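Local coordinates for protein amine Dehydrogenase (Pseudomonas putida, PDB 1JMX) that forms the beta-propeller subunit of a quinohemoprotein amine dehydrogenase, an enzyme that probably oxidises primary amines and passes the electrons on through heme c, at residues P5-G10 against D71-K76; A9-M14 against V25-S30; I15-P20 against G46-A51; D31-S36 against K330-P335; P202-R207 against T343-I348. All blocks are in the same frame, centred on the assembly; numbering follows the deposited sequence.

Interaction 1. Residues P5-G10 against D71-K76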
# COMPACT_ATOMS: atom_id res chain seq x y z
N PRO B 5 7.26 25.36 -35.54
CA PRO B 5 8.58 25.80 -36.02
C PRO B 5 9.54 24.61 -36.15
O PRO B 5 9.64 23.78 -35.25
CB PRO B 5 9.03 26.77 -34.92
CG PRO B 5 8.42 26.17 -33.69
CD PRO B 5 7.02 25.81 -34.16
N ALA B 6 10.20 24.51 -37.29
CA ALA B 6 11.14 23.42 -37.51
C ALA B 6 12.38 23.71 -36.69
O ALA B 6 12.71 24.88 -36.46
CB ALA B 6 11.51 23.31 -38.98
N LEU B 7 13.04 22.66 -36.22
CA LEU B 7 14.25 22.82 -35.42
C LEU B 7 15.45 23.28 -36.26
O LEU B 7 15.62 22.85 -37.41
CB LEU B 7 14.59 21.53 -34.68
CG LEU B 7 13.82 21.23 -33.39
CD1 LEU B 7 12.32 21.34 -33.60
CD2 LEU B 7 14.20 19.85 -32.89
N LYS B 8 16.27 24.15 -35.69
CA LYS B 8 17.44 24.66 -36.38
C LYS B 8 18.65 23.74 -36.27
O LYS B 8 18.93 23.19 -35.21
CB LYS B 8 17.79 26.05 -35.84
CG LYS B 8 16.64 27.03 -35.92
CD LYS B 8 17.13 28.46 -35.86
CE LYS B 8 15.96 29.44 -35.87
NZ LYS B 8 15.05 29.26 -37.04
N ALA B 9 19.37 23.60 -37.38
CA ALA B 9 20.56 22.76 -37.45
C ALA B 9 21.68 23.32 -36.58
O ALA B 9 21.84 24.53 -36.46
CB ALA B 9 21.02 22.63 -38.88
N GLY B 10 22.46 22.42 -35.97
CA GLY B 10 23.55 22.85 -35.12
C GLY B 10 23.10 23.25 -33.72
O GLY B 10 23.92 23.32 -32.80
N ASP B 71 7.63 13.31 -35.67
CA ASP B 71 8.62 14.16 -36.32
C ASP B 71 8.56 15.50 -35.60
O ASP B 71 7.58 16.22 -35.70
CB ASP B 71 8.27 14.33 -37.80
CG ASP B 71 9.03 15.48 -38.46
OD1 ASP B 71 8.51 16.04 -39.43
OD2 ASP B 71 10.14 15.84 -38.01
N LEU B 72 9.63 15.84 -34.89
CA LEU B 72 9.71 17.09 -34.14
C LEU B 72 9.56 18.39 -34.94
O LEU B 72 9.06 19.39 -34.41
CB LEU B 72 11.02 17.13 -33.33
CG LEU B 72 11.01 16.58 -31.91
CD1 LEU B 72 10.12 15.36 -31.77
CD2 LEU B 72 12.43 16.27 -31.49
N ASP B 73 10.02 18.39 -36.19
CA ASP B 73 9.92 19.59 -37.03
C ASP B 73 8.49 19.97 -37.39
O ASP B 73 8.21 21.14 -37.65
CB ASP B 73 10.70 19.41 -38.34
CG ASP B 73 12.20 19.57 -38.18
OD1 ASP B 73 12.67 19.99 -37.10
OD2 ASP B 73 12.92 19.28 -39.15
N THR B 74 7.59 19.00 -37.38
CA THR B 74 6.21 19.26 -37.75
C THR B 74 5.20 18.71 -36.74
O THR B 74 4.00 18.99 -36.85
CB THR B 74 5.89 18.61 -39.13
OG1 THR B 74 6.06 17.19 -39.04
CG2 THR B 74 6.82 19.16 -40.22
N CYS B 75 5.68 17.94 -35.77
CA CYS B 75 4.83 17.31 -34.77
C CYS B 75 3.97 16.20 -35.37
O CYS B 75 2.96 15.82 -34.78
CB CYS B 75 3.92 18.32 -34.07
SG CYS B 75 4.75 19.47 -32.95
N LYS B 76 4.39 15.67 -36.52
CA LYS B 76 3.62 14.62 -37.19
C LYS B 76 3.89 13.20 -36.71
O LYS B 76 5.03 12.79 -36.56
CB LYS B 76 3.82 14.68 -38.71
CG LYS B 76 2.79 13.85 -39.47
CD LYS B 76 3.37 13.22 -40.74
CE LYS B 76 3.60 14.24 -41.85
NZ LYS B 76 4.19 13.61 -43.07
O HOH W 1 14.95 21.28 -39.28

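Interaction 2. Residues A9-M14 against V25-S30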
# COMPACT_ATOMS: atom_id res chain seq x y z
N ALA B 9 19.37 23.60 -37.38
CA ALA B 9 20.56 22.76 -37.45
C ALA B 9 21.68 23.32 -36.58
O ALA B 9 21.84 24.53 -36.46
CB ALA B 9 21.02 22.63 -38.88
N GLY B 10 22.46 22.42 -35.97
CA GLY B 10 23.55 22.85 -35.12
C GLY B 10 23.10 23.25 -33.72
O GLY B 10 23.92 23.32 -32.80
N HIS B 11 21.81 23.54 -33.56
CA HIS B 11 21.26 23.93 -32.26
C HIS B 11 20.99 22.74 -31.38
O HIS B 11 20.51 21.71 -31.84
CB HIS B 11 19.95 24.68 -32.43
CG HIS B 11 20.12 26.10 -32.84
ND1 HIS B 11 19.24 27.09 -32.48
CD2 HIS B 11 21.06 26.70 -33.61
CE1 HIS B 11 19.62 28.24 -33.01
NE2 HIS B 11 20.72 28.02 -33.70
N GLU B 12 21.24 22.92 -30.09
CA GLU B 12 21.02 21.87 -29.10
C GLU B 12 19.58 21.91 -28.61
O GLU B 12 19.02 22.98 -28.40
CB GLU B 12 21.99 22.04 -27.94
CG GLU B 12 21.96 20.90 -26.96
CD GLU B 12 23.23 20.82 -26.16
OE1 GLU B 12 23.89 21.86 -25.99
OE2 GLU B 12 23.58 19.71 -25.73
N TYR B 13 18.98 20.74 -28.43
CA TYR B 13 17.60 20.65 -27.98
C TYR B 13 17.42 19.54 -26.97
O TYR B 13 18.26 18.65 -26.85
CB TYR B 13 16.66 20.41 -29.16
CG TYR B 13 16.60 21.57 -30.13
CD1 TYR B 13 17.28 21.53 -31.34
CD2 TYR B 13 15.84 22.70 -29.83
CE1 TYR B 13 17.21 22.58 -32.24
CE2 TYR B 13 15.77 23.76 -30.72
CZ TYR B 13 16.45 23.70 -31.93
OH TYR B 13 16.36 24.75 -32.80
N MET B 14 16.29 19.59 -26.27
CA MET B 14 15.96 18.59 -25.27
C MET B 14 14.48 18.26 -25.33
O MET B 14 13.65 19.16 -25.40
CB MET B 14 16.28 19.10 -23.86
CG MET B 14 15.79 18.19 -22.74
SD MET B 14 15.99 18.93 -21.10
CE MET B 14 17.59 18.35 -20.72
N VAL B 25 9.78 20.57 -26.83
CA VAL B 25 11.14 20.74 -27.31
C VAL B 25 11.69 21.94 -26.56
O VAL B 25 11.10 23.02 -26.58
CB VAL B 25 11.20 20.99 -28.83
CG1 VAL B 25 12.65 21.11 -29.28
CG2 VAL B 25 10.52 19.87 -29.58
N VAL B 26 12.78 21.72 -25.84
CA VAL B 26 13.41 22.78 -25.07
C VAL B 26 14.66 23.24 -25.78
O VAL B 26 15.50 22.44 -26.17
CB VAL B 26 13.77 22.29 -23.63
CG1 VAL B 26 14.64 23.33 -22.91
CG2 VAL B 26 12.50 22.04 -22.83
N ASP B 27 14.73 24.54 -26.04
CA ASP B 27 15.90 25.10 -26.67
C ASP B 27 16.90 25.25 -25.53
O ASP B 27 16.72 26.09 -24.64
CB ASP B 27 15.56 26.45 -27.30
CG ASP B 27 16.75 27.08 -27.97
OD1 ASP B 27 17.27 28.09 -27.44
OD2 ASP B 27 17.19 26.55 -29.00
N VAL B 28 17.92 24.40 -25.53
CA VAL B 28 18.94 24.41 -24.49
C VAL B 28 19.72 25.72 -24.34
O VAL B 28 20.14 26.06 -23.24
CB VAL B 28 19.90 23.22 -24.67
CG1 VAL B 28 21.05 23.27 -23.66
CG2 VAL B 28 19.14 21.92 -24.52
N ALA B 29 19.88 26.47 -25.42
CA ALA B 29 20.63 27.72 -25.36
C ALA B 29 19.96 28.80 -24.51
O ALA B 29 20.60 29.41 -23.64
CB ALA B 29 20.88 28.26 -26.78
N SER B 30 18.67 29.00 -24.74
CA SER B 30 17.90 30.01 -24.02
C SER B 30 17.11 29.47 -22.83
O SER B 30 16.48 30.23 -22.11
CB SER B 30 16.95 30.69 -25.00
OG SER B 30 16.11 29.74 -25.63
O HOH W 2 16.42 27.18 -31.53
O HOH W 3 19.54 25.57 -28.31

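Interaction 3. Residues I15-P20 against G46-A51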
# COMPACT_ATOMS: atom_id res chain seq x y z
N ILE B 15 14.16 16.98 -25.36
CA ILE B 15 12.76 16.59 -25.38
C ILE B 15 12.36 16.01 -24.03
O ILE B 15 13.15 15.35 -23.36
CB ILE B 15 12.43 15.57 -26.47
CG1 ILE B 15 13.25 14.29 -26.30
CG2 ILE B 15 12.61 16.20 -27.83
CD1 ILE B 15 12.75 13.14 -27.16
N VAL B 16 11.14 16.34 -23.62
CA VAL B 16 10.58 15.86 -22.37
C VAL B 16 9.08 15.69 -22.59
O VAL B 16 8.45 16.47 -23.30
CB VAL B 16 10.79 16.86 -21.18
CG1 VAL B 16 12.24 16.93 -20.78
CG2 VAL B 16 10.27 18.25 -21.53
N THR B 17 8.53 14.62 -22.04
CA THR B 17 7.10 14.42 -22.17
C THR B 17 6.43 14.87 -20.86
O THR B 17 6.97 14.71 -19.77
CB THR B 17 6.74 12.98 -22.62
OG1 THR B 17 7.22 12.03 -21.66
CG2 THR B 17 7.37 12.69 -23.98
N ASN B 18 5.26 15.45 -21.03
CA ASN B 18 4.47 16.07 -19.97
C ASN B 18 3.16 15.31 -19.88
O ASN B 18 2.66 14.84 -20.90
CB ASN B 18 4.24 17.50 -20.43
CG ASN B 18 3.53 18.32 -19.45
OD1 ASN B 18 4.13 18.85 -18.52
ND2 ASN B 18 2.23 18.48 -19.66
N TYR B 19 2.50 15.37 -18.72
CA TYR B 19 1.29 14.59 -18.52
C TYR B 19 0.09 14.53 -19.44
O TYR B 19 -0.22 13.41 -19.90
CB TYR B 19 0.77 14.56 -17.09
CG TYR B 19 0.39 13.14 -16.77
CD1 TYR B 19 1.24 12.33 -16.04
CD2 TYR B 19 -0.78 12.56 -17.29
CE1 TYR B 19 0.96 10.99 -15.84
CE2 TYR B 19 -1.07 11.23 -17.11
CZ TYR B 19 -0.19 10.45 -16.38
OH TYR B 19 -0.46 9.12 -16.18
N PRO B 20 -0.63 15.66 -19.68
CA PRO B 20 -1.80 15.57 -20.57
C PRO B 20 -1.46 14.54 -21.67
O PRO B 20 -1.90 13.39 -21.60
CB PRO B 20 -1.96 17.00 -21.08
CG PRO B 20 -1.47 17.81 -19.94
CD PRO B 20 -0.23 17.06 -19.48
N GLY B 46 5.38 7.61 -21.50
CA GLY B 46 5.82 8.79 -22.20
C GLY B 46 7.32 8.80 -22.40
O GLY B 46 7.90 9.81 -22.75
N THR B 47 7.96 7.65 -22.18
CA THR B 47 9.40 7.53 -22.33
C THR B 47 9.82 7.69 -23.79
O THR B 47 9.38 6.93 -24.65
CB THR B 47 9.88 6.17 -21.80
OG1 THR B 47 9.53 6.05 -20.43
CG2 THR B 47 11.40 6.03 -21.95
N ALA B 48 10.70 8.66 -24.05
CA ALA B 48 11.16 8.93 -25.41
C ALA B 48 12.66 8.81 -25.64
O ALA B 48 13.47 8.94 -24.71
CB ALA B 48 10.69 10.31 -25.87
N MET B 49 13.01 8.52 -26.89
CA MET B 49 14.39 8.41 -27.34
C MET B 49 14.46 8.93 -28.77
O MET B 49 13.58 8.65 -29.59
CB MET B 49 14.89 6.96 -27.32
CG MET B 49 15.22 6.44 -25.94
SD MET B 49 16.22 4.94 -26.01
CE MET B 49 14.98 3.70 -26.00
N MET B 50 15.49 9.72 -29.06
CA MET B 50 15.70 10.29 -30.38
C MET B 50 16.28 9.28 -31.36
O MET B 50 17.18 8.51 -31.01
CB MET B 50 16.63 11.50 -30.28
CG MET B 50 15.99 12.70 -29.64
SD MET B 50 14.47 13.14 -30.48
CE MET B 50 15.10 13.74 -32.04
N ALA B 51 15.77 9.29 -32.58
CA ALA B 51 16.26 8.39 -33.63
C ALA B 51 17.56 8.98 -34.17
O ALA B 51 17.81 10.18 -34.00
CB ALA B 51 15.24 8.25 -34.75

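Interaction 4. Residues D31-S36 against K330-P335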
# COMPACT_ATOMS: atom_id res chain seq x y z
N ASP B 31 17.13 28.15 -22.65
CA ASP B 31 16.40 27.52 -21.56
C ASP B 31 14.93 27.86 -21.60
O ASP B 31 14.32 28.18 -20.57
CB ASP B 31 17.00 27.89 -20.21
CG ASP B 31 18.24 27.10 -19.90
OD1 ASP B 31 18.27 25.91 -20.26
OD2 ASP B 31 19.18 27.66 -19.29
N THR B 32 14.37 27.85 -22.80
CA THR B 32 12.96 28.16 -22.98
C THR B 32 12.32 27.10 -23.88
O THR B 32 13.02 26.40 -24.61
CB THR B 32 12.75 29.58 -23.62
OG1 THR B 32 13.13 29.56 -25.00
CG2 THR B 32 13.58 30.63 -22.88
N VAL B 33 11.00 26.95 -23.78
CA VAL B 33 10.28 25.98 -24.59
C VAL B 33 10.24 26.46 -26.04
O VAL B 33 9.72 27.53 -26.36
CB VAL B 33 8.83 25.78 -24.07
CG1 VAL B 33 8.08 24.78 -24.95
CG2 VAL B 33 8.87 25.29 -22.62
N TYR B 34 10.88 25.68 -26.92
CA TYR B 34 10.93 26.00 -28.34
C TYR B 34 9.59 25.74 -29.01
O TYR B 34 9.06 26.60 -29.73
CB TYR B 34 12.04 25.19 -29.00
CG TYR B 34 12.31 25.61 -30.42
CD1 TYR B 34 13.08 26.74 -30.70
CD2 TYR B 34 11.80 24.88 -31.49
CE1 TYR B 34 13.33 27.14 -32.01
CE2 TYR B 34 12.04 25.26 -32.81
CZ TYR B 34 12.81 26.39 -33.06
OH TYR B 34 13.05 26.78 -34.35
N LYS B 35 9.03 24.56 -28.75
CA LYS B 35 7.73 24.16 -29.30
C LYS B 35 7.14 22.99 -28.52
O LYS B 35 7.83 22.33 -27.74
CB LYS B 35 7.85 23.80 -30.80
CG LYS B 35 8.65 22.53 -31.09
CD LYS B 35 8.88 22.31 -32.57
CE LYS B 35 7.57 22.10 -33.31
NZ LYS B 35 7.81 21.99 -34.77
N SER B 36 5.85 22.75 -28.72
CA SER B 36 5.15 21.67 -28.05
C SER B 36 4.35 20.89 -29.07
O SER B 36 3.79 21.45 -30.00
CB SER B 36 4.20 22.24 -26.99
OG SER B 36 4.89 23.05 -26.06
N LYS B 330 18.11 28.26 -12.72
CA LYS B 330 16.73 28.63 -13.04
C LYS B 330 15.81 27.44 -13.17
O LYS B 330 16.22 26.31 -12.96
CB LYS B 330 16.65 29.51 -14.30
CG LYS B 330 17.22 28.89 -15.55
CD LYS B 330 17.11 29.85 -16.73
CE LYS B 330 15.65 30.08 -17.13
NZ LYS B 330 15.50 30.75 -18.47
N ASN B 331 14.54 27.71 -13.48
CA ASN B 331 13.54 26.67 -13.65
C ASN B 331 12.79 26.92 -14.94
O ASN B 331 12.41 28.06 -15.23
CB ASN B 331 12.51 26.68 -12.51
CG ASN B 331 13.09 26.21 -11.21
OD1 ASN B 331 13.47 27.01 -10.36
ND2 ASN B 331 13.18 24.89 -11.05
N ILE B 332 12.59 25.85 -15.70
CA ILE B 332 11.84 25.92 -16.94
C ILE B 332 10.48 25.34 -16.59
O ILE B 332 10.37 24.19 -16.18
CB ILE B 332 12.50 25.06 -18.05
CG1 ILE B 332 13.90 25.59 -18.37
CG2 ILE B 332 11.62 25.04 -19.31
CD1 ILE B 332 14.68 24.71 -19.31
N LYS B 333 9.45 26.18 -16.66
CA LYS B 333 8.09 25.74 -16.36
C LYS B 333 7.47 25.21 -17.65
O LYS B 333 7.38 25.93 -18.64
CB LYS B 333 7.27 26.90 -15.79
CG LYS B 333 5.78 26.60 -15.53
CD LYS B 333 5.56 25.57 -14.43
CE LYS B 333 6.10 26.05 -13.08
NZ LYS B 333 5.87 25.04 -11.99
N LEU B 334 7.11 23.93 -17.65
CA LEU B 334 6.50 23.29 -18.81
C LEU B 334 4.98 23.41 -18.83
O LEU B 334 4.33 23.35 -17.79
CB LEU B 334 6.84 21.81 -18.84
CG LEU B 334 8.30 21.37 -18.90
CD1 LEU B 334 8.36 19.86 -18.77
CD2 LEU B 334 8.90 21.84 -20.20
N PRO B 335 4.40 23.61 -20.02
CA PRO B 335 2.94 23.71 -20.12
C PRO B 335 2.33 22.35 -19.74
O PRO B 335 2.90 21.31 -20.05
CB PRO B 335 2.72 24.02 -21.60
CG PRO B 335 3.93 24.78 -21.97
CD PRO B 335 5.03 24.00 -21.29

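Interaction 5. Residues P202-R207 against T343-I348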
# COMPACT_ATOMS: atom_id res chain seq x y z
N PRO B 202 16.31 5.42 -19.89
CA PRO B 202 17.33 5.12 -20.91
C PRO B 202 17.96 6.43 -21.40
O PRO B 202 17.55 6.99 -22.43
CB PRO B 202 16.51 4.43 -22.00
CG PRO B 202 15.21 5.17 -21.94
CD PRO B 202 14.95 5.29 -20.46
N HIS B 203 18.92 6.93 -20.64
CA HIS B 203 19.60 8.18 -20.98
C HIS B 203 20.37 8.08 -22.29
O HIS B 203 21.07 7.10 -22.55
CB HIS B 203 20.64 8.57 -19.91
CG HIS B 203 20.16 8.45 -18.50
ND1 HIS B 203 19.35 9.39 -17.90
CD2 HIS B 203 20.46 7.55 -17.54
CE1 HIS B 203 19.18 9.07 -16.63
NE2 HIS B 203 19.84 7.96 -16.39
N GLN B 204 20.21 9.10 -23.13
CA GLN B 204 20.95 9.19 -24.38
C GLN B 204 21.95 10.30 -24.06
O GLN B 204 21.80 11.44 -24.50
CB GLN B 204 20.02 9.56 -25.54
CG GLN B 204 19.06 8.44 -25.92
CD GLN B 204 18.29 8.73 -27.19
OE1 GLN B 204 17.71 9.80 -27.36
NE2 GLN B 204 18.27 7.76 -28.10
N SER B 205 22.94 9.96 -23.24
CA SER B 205 23.96 10.91 -22.79
C SER B 205 25.10 11.14 -23.77
O SER B 205 25.37 10.30 -24.63
CB SER B 205 24.53 10.47 -21.44
OG SER B 205 25.26 9.27 -21.56
N PRO B 206 25.79 12.30 -23.64
CA PRO B 206 26.92 12.65 -24.52
C PRO B 206 28.02 11.58 -24.59
O PRO B 206 28.74 11.50 -25.59
CB PRO B 206 27.44 13.95 -23.89
CG PRO B 206 26.18 14.59 -23.40
CD PRO B 206 25.47 13.42 -22.73
N ARG B 207 28.13 10.74 -23.56
CA ARG B 207 29.15 9.68 -23.52
C ARG B 207 28.80 8.44 -24.36
O ARG B 207 29.62 7.53 -24.49
CB ARG B 207 29.44 9.26 -22.07
CG ARG B 207 29.74 10.42 -21.11
CD ARG B 207 30.42 9.94 -19.82
NE ARG B 207 31.80 9.51 -20.06
CZ ARG B 207 32.27 8.29 -19.78
NH1 ARG B 207 31.49 7.37 -19.24
NH2 ARG B 207 33.54 7.99 -20.05
N THR B 343 11.94 10.67 -19.31
CA THR B 343 13.39 10.87 -19.31
C THR B 343 13.83 11.94 -20.32
O THR B 343 13.60 11.81 -21.52
CB THR B 343 14.19 9.51 -19.47
OG1 THR B 343 15.52 9.78 -19.93
CG2 THR B 343 13.53 8.57 -20.39
N PRO B 344 14.35 13.07 -19.81
CA PRO B 344 14.84 14.20 -20.61
C PRO B 344 15.96 13.74 -21.54
O PRO B 344 16.97 13.22 -21.09
CB PRO B 344 15.35 15.16 -19.55
CG PRO B 344 14.45 14.89 -18.39
CD PRO B 344 14.42 13.40 -18.38
N GLN B 345 15.77 13.98 -22.83
CA GLN B 345 16.72 13.56 -23.86
C GLN B 345 17.35 14.75 -24.61
O GLN B 345 16.64 15.55 -25.22
CB GLN B 345 15.98 12.65 -24.84
CG GLN B 345 16.57 11.28 -25.06
CD GLN B 345 16.80 10.49 -23.79
OE1 GLN B 345 16.02 9.60 -23.45
NE2 GLN B 345 17.91 10.75 -23.14
N VAL B 346 18.68 14.85 -24.56
CA VAL B 346 19.42 15.94 -25.20
C VAL B 346 20.07 15.52 -26.54
O VAL B 346 20.68 14.45 -26.63
CB VAL B 346 20.50 16.52 -24.23
CG1 VAL B 346 21.21 17.71 -24.84
CG2 VAL B 346 19.86 16.93 -22.92
N PHE B 347 19.96 16.38 -27.55
CA PHE B 347 20.53 16.10 -28.88
C PHE B 347 20.82 17.38 -29.66
O PHE B 347 20.27 18.43 -29.36
CB PHE B 347 19.55 15.24 -29.71
CG PHE B 347 18.27 15.94 -30.07
CD1 PHE B 347 18.13 16.56 -31.32
CD2 PHE B 347 17.21 16.02 -29.17
CE1 PHE B 347 16.96 17.24 -31.64
CE2 PHE B 347 16.04 16.70 -29.49
CZ PHE B 347 15.91 17.31 -30.73
N ILE B 348 21.69 17.26 -30.66
CA ILE B 348 22.04 18.38 -31.54
C ILE B 348 21.27 18.13 -32.85
O ILE B 348 21.45 17.08 -33.49
CB ILE B 348 23.56 18.43 -31.88
CG1 ILE B 348 24.42 18.42 -30.61
CG2 ILE B 348 23.86 19.67 -32.72
CD1 ILE B 348 24.36 19.68 -29.82
O HOH W 4 18.41 11.78 -19.30
O HOH W 5 18.98 12.31 -27.49

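Interaction 1. Residues P5-G10 against D71-K76
The carboxylate of Asp73 takes its partners from 5-10 over one face. Leu7 N donates to Asp73 OD1 at 2.8 Å, nearly straight at 160°, from 51° above the carboxylate plane. Over the same face the methyl of Ala6 sits above the carboxylate carbon, with Ala6 CB 3.9 Å from Asp73 CG. Water 1 also lies on this side. It gives one hydrogen to Asp73 OD2 at 2.9 Å and the other to Leu7 O at 2.5 Å. Asp73 therefore reads both the N-H and the C=O of Leu7, one directly and one through water. Asp73 OD2 also has Arg55 and Arg349 as salt-bridge partners, which would be expected to keep the group ionised.

The segment 71-76 is the turn between strands 66-71 and 76-82, a beta hairpin of the neighbouring propeller blade. Asp71 shapes it as an Asx turn: its OD2 accepts from Asp73 N at 3.1 Å. Thr74 OG1 donates to Asp71 OD1 at 2.7 Å, over the same face of that carboxylate. Cys75 ties the turn to Cys37 through a disulfide.

With CG beside the backbone N (chi1 -80°), the end of the Leu7 side chain comes toward 71-76, where Leu7 CD2 packs on Leu72 CB at 4.2 Å. Phe347 and Val25 touch both leucines.

Interaction 2. Residues A9-M14 against V25-S30
Strands 12-14 and 25-27 run antiparallel, with Tyr13 facing Asp27 and Met14 facing Val26, their axes 4.7 Å apart and their directions 141° apart. Met14 and Val26 form the hydrogen-bonded pair: Met14 N reaches Val26 O at 3.0 Å, and Val26 N reaches Met14 O at 2.7 Å. Beyond them a weak bond runs from Val28 N to Glu12 O.

Tyr13 and Asp27 lie on one face of the sheet. Tyr13 CD2 rests on Val25 CG1 at 3.6 Å. Asp27 CG is anti to the backbone N (chi1 180°), which carries OD2 to 3.6 Å from Tyr13 CE2. Water 2 joins Asp27 OD2, His11 ND1 and Tyr13 OH. The tyrosine hydroxyl also takes the N-H of Lys8. Asp27 OD1 accepts from both Ser30 N and Ser30 OG, the latter at 2.7 Å, in an Asx motif. Were Asp27 an alanine, Ser30 would probably lose this acceptor and water 2 its carboxylate anchor.

On the other face Met14 CB meets Val26 CB and Val28 CG2, both at 4.1 Å. Glu12 CG passes across Val28, while its carboxylate reaches Lys304 N. The arrangement is a beta hairpin within a four-stranded antiparallel propeller blade.

Interaction 3. Residues I15-P20 against G46-A51
Thr17 OG1 is held by two groups. It donates to Gly46 O at 2.6 Å and is also hydrogen-bonded to Thr342 OG1. The bond to Gly46 is not aimed at a lone pair: the hydroxyl stands 37° above the carbonyl plane. Thr17 OG1 lies between the backbone N and the carbonyl carbon (chi1 60°), which turns the hydroxyl toward Gly46. The methyl comes along with it, and Thr17 CG2 is 3.2 Å from Gly46 O.

Gly46 has positive phi. With Thr47 it faces Leu60 as a G1 beta bulge. A side chain at Gly46 would point at Thr17, and its CB would strike Thr17 OG1. At these backbone angles a CB would also be crowded against the carbonyl of the residue before.

The other half of the contact is apolar. Ile15 CD1 reaches across and sits 3.7 Å from Ala48 CB and 3.7 Å from Met50 SD. The chain of Met50 is bent at chi2 and chi3, so its sulfur lies beside this methyl. Ala57, Leu72 and Phe347 touch both Ile15 and Met50, and Leu23 touches Ile15, in a buried core.

The two strand segments are nearly antiparallel, at 159°, but their axes stay 7.2 Å apart and they belong to different sheets. This is packing of sheet on sheet by side chains, as between adjacent blades of a beta-propeller.

Interaction 4. Residues D31-S36 against K330-P335
Asp31 and Lys330 cross obliquely, the lysine chain passing over the CB of the aspartate. Lys330 NZ comes to 3.5 Å from Asp31 O and to 3.7 Å from Asp31 CB. The charges do not meet: Asp31 OD2 is 4.9 Å from Lys330 NZ. The carboxylate has other partners: Lys308 forms a salt bridge with OD2, and the hydroxyl of Tyr310 hydrogen-bonds to OD1.

Ile332 stands at about a right angle to the side chain of Asp31. Its CG1 is anti to the carbonyl carbon (chi1 -63°), which brings that branch against the carbonyl of Asp31, with Ile332 CG1 3.4 Å from Asp31 O.

Val33 makes the apolar end with a single methyl: Val33 CG2 is 4.2 Å from Leu334 CD2 and 4.3 Å from both Ile332 CG2 and Pro335 CD. The touching parts of the two segments run almost parallel, 5° apart, and meet through side chains and the carbonyl of Asp31.

Asp31 and Thr32 face Asp27 as a G1 beta bulge at the start of strand 32-38. That is an outermost strand of its blade in this chain, next to strand 22-27. Strand 327-333 is likewise an outermost strand of the neighbouring blade, beside strand 317-322, and Leu334 reaches on to strand 12-18.

Interaction 5. Residues P202-R207 against T343-I348
Pro202 CD lies on the methyl of Thr343, 3.6 Å from Thr343 CG2, an apolar contact. The amide chains of Gln204 and Gln345 pack by van der Waals contact, meeting at about a right angle with their amide planes 68° apart. Gln204 CG is 3.7 Å from Gln345 CD, and Gln204 OE1 comes within 3.0 Å of Gln345 CG. A bend at chi2 (54°) folds the end of Gln345 back toward the backbone of Pro202 and Gln204. Cutting the long chain of Gln345 back to an alanine is likely to open a gap against Gln204 and take away the polar group beside Pro202 O and Gln204 N.

Two waters supply the bridging. Water 4 lies in the plane of the His203 ring, at its edge, 2.9 Å from His203 ND1, and donates to Pro344 O at 2.7 Å. Water 5 donates to Gln204 OE1 at 2.8 Å and to Val346 O at 2.9 Å. Gln204 OE1 also accepts from Met50 N of the adjoining blade, and His203 NE2 is hydrogen-bonded to the hydroxyl of Tyr199.

The loop 202-207 thus packs against the start of the C-terminal strand 345-348. That strand pairs with strand 12-18 near the N-terminus, the "Velcro" closure of a beta-propeller ring.

Overall arrangement
The five contacts gather where the chain ends meet. Interactions 2 to 5 all use the sheet of strands 32-38, 22-27, 12-18 and 345-348. Interaction 2 lies within it. Interaction 3 faces the following blade and interaction 4 the preceding one, joining the closing blade to both neighbours. Interaction 5 anchors the loop 202-207 on the closing strand. Interaction 1 lays the N-terminal arm beside the next blade's hairpin turn. Centres lie 11 Å apart for interactions 1 and 2, which share Ala9 and Gly10, and about 17 Å apart for 4 and 5. Along the chain, 3 lies between the two segments of 1, 2 alternates with 3 and 4 with 5, and 2 closes before 4 and 5 open.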